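Local atomic coordinates of Ufm1-specific protease (Caenorhabditis elegans, PDB entry 5EJJ), a protein that cleaves the peptide bond at the C-terminal glycine of the ubiquitin-like modifier Ufm1, acting as a thiol protease that releases it from target proteins. Residues 544-547 and 551-554. Residues are numbered along the deposited sequence; the frame is centred on the assembly and turned at random.
Sequences SFWS and FYNM
The loop that joins strand 540-542 to strand 552-557 in the C78 peptidase sheet folds back on the second strand, and Tyr552 reaches across to Trp546 and Ser547. Its phenol oxygen accepts a hydrogen bond from the loop backbone, Ser547 N to Tyr552 OH at 2.9 Å, moderately bent at 149°. Ser547 O lies at the edge of the phenol ring, near its plane, with CE2 of Tyr552 at 3.4 Å from it. On the CE1 side of the phenol, Tyr552 CE1 meets Trp546 CE3 at 3.7 Å, obliquely to both rings. The two ring planes are inclined at 66° and their centroids are 5.6 Å apart. Trp546 turns its CG beside its backbone N (chi1 -46°), which brings CE3 of the indole's six-membered ring to the tyrosine. Phe545 CD2 lies over one indole face, offset toward the rim, and Phe516 packs edge-to-face with Trp546. Ile493 of strand 491-494 touches both Trp546 and Tyr552, while the Ser547 hydroxyl turns to His550 ND1. A loop between two strands not paired with each other is thus held by a tyrosine-to-backbone hydrogen bond and aromatic packing; the side chain of Trp546 is about 8 Å from that of Asp520, a probable active-site residue of this cysteine peptidase fold.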
loop_
_atom_site.group_PDB
_atom_site.type_symbol
_atom_site.label_atom_id
_atom_site.label_comp_id
_atom_site.label_asym_id
_atom_site.label_seq_id
_atom_site.Cartn_x
_atom_site.Cartn_y
_atom_site.Cartn_z
ATOM N N SER A 544 25.539 -8.868 20.743
ATOM C CA SER A 544 25.592 -9.207 22.167
ATOM C C SER A 544 24.201 -9.196 22.824
ATOM O O SER A 544 24.064 -8.877 24.008
ATOM C CB SER A 544 26.493 -8.204 22.897
ATOM O OG SER A 544 25.876 -6.923 22.978
ATOM N N PHE A 545 23.177 -9.536 22.045
ATOM C CA PHE A 545 21.797 -9.595 22.522
ATOM C C PHE A 545 21.408 -11.062 22.671
ATOM O O PHE A 545 20.585 -11.417 23.514
ATOM C CB PHE A 545 20.884 -8.878 21.525
ATOM C CG PHE A 545 19.417 -8.886 21.884
ATOM C CD1 PHE A 545 18.915 -8.037 22.866
ATOM C CD2 PHE A 545 18.523 -9.695 21.186
ATOM C CE1 PHE A 545 17.545 -8.015 23.171
ATOM C CE2 PHE A 545 17.156 -9.678 21.487
ATOM C CZ PHE A 545 16.668 -8.834 22.483
ATOM N N TRP A 546 22.025 -11.916 21.863
ATOM C CA TRP A 546 21.773 -13.349 21.940
ATOM C C TRP A 546 22.696 -14.053 22.954
ATOM O O TRP A 546 23.921 -13.887 22.904
ATOM C CB TRP A 546 21.932 -13.981 20.555
ATOM C CG TRP A 546 21.246 -13.232 19.440
ATOM C CD1 TRP A 546 21.830 -12.722 18.316
ATOM C CD2 TRP A 546 19.850 -12.914 19.343
ATOM N NE1 TRP A 546 20.888 -12.114 17.526
ATOM C CE2 TRP A 546 19.665 -12.214 18.138
ATOM C CE3 TRP A 546 18.740 -13.157 20.157
ATOM C CZ2 TRP A 546 18.419 -11.757 17.731
ATOM C CZ3 TRP A 546 17.508 -12.703 19.749
ATOM C CH2 TRP A 546 17.355 -12.013 18.552
ATOM N N SER A 547 22.107 -14.840 23.862
ATOM C CA SER A 547 22.871 -15.572 24.884
ATOM C C SER A 547 23.854 -16.574 24.258
ATOM O O SER A 547 23.456 -17.476 23.515
ATOM C CB SER A 547 21.922 -16.281 25.866
ATOM O OG SER A 547 22.612 -16.827 26.986
ATOM N N PHE A 551 21.583 -22.406 22.675
ATOM C CA PHE A 551 21.401 -22.702 21.252
ATOM C C PHE A 551 20.111 -22.084 20.730
ATOM O O PHE A 551 19.110 -22.071 21.432
ATOM C CB PHE A 551 21.461 -24.214 20.976
ATOM C CG PHE A 551 20.164 -24.937 21.187
ATOM C CD1 PHE A 551 19.870 -25.519 22.403
ATOM C CD2 PHE A 551 19.243 -25.064 20.148
ATOM C CE1 PHE A 551 18.667 -26.198 22.586
ATOM C CE2 PHE A 551 18.035 -25.721 20.331
ATOM C CZ PHE A 551 17.749 -26.302 21.539
ATOM N N TYR A 552 20.131 -21.566 19.505
ATOM C CA TYR A 552 18.980 -20.833 18.973
ATOM C C TYR A 552 18.409 -21.470 17.704
ATOM O O TYR A 552 19.165 -21.876 16.820
ATOM C CB TYR A 552 19.369 -19.386 18.688
ATOM C CG TYR A 552 19.410 -18.480 19.901
ATOM C CD1 TYR A 552 18.401 -17.568 20.135
ATOM C CD2 TYR A 552 20.473 -18.505 20.789
ATOM C CE1 TYR A 552 18.433 -16.712 21.227
ATOM C CE2 TYR A 552 20.508 -17.651 21.890
ATOM C CZ TYR A 552 19.475 -16.763 22.100
ATOM O OH TYR A 552 19.468 -15.906 23.176
ATOM N N ASN A 553 17.079 -21.565 17.624
ATOM C CA ASN A 553 16.405 -21.990 16.390
ATOM C C ASN A 553 15.688 -20.822 15.662
ATOM O O ASN A 553 15.230 -19.863 16.291
ATOM C CB ASN A 553 15.471 -23.190 16.644
ATOM C CG ASN A 553 16.192 -24.548 16.519
ATOM O OD1 ASN A 553 17.390 -24.596 16.240
ATOM N ND2 ASN A 553 15.461 -25.645 16.730
ATOM N N MET A 554 15.630 -20.892 14.335
ATOM C CA MET A 554 15.073 -19.810 13.518
ATOM C C MET A 554 14.113 -20.355 12.454
ATOM O O MET A 554 14.475 -21.241 11.653
ATOM C CB MET A 554 16.203 -19.023 12.845
ATOM C CG MET A 554 16.317 -17.572 13.280
ATOM S SD MET A 554 17.937 -16.816 12.932
ATOM C CE MET A 554 19.037 -17.971 13.745
#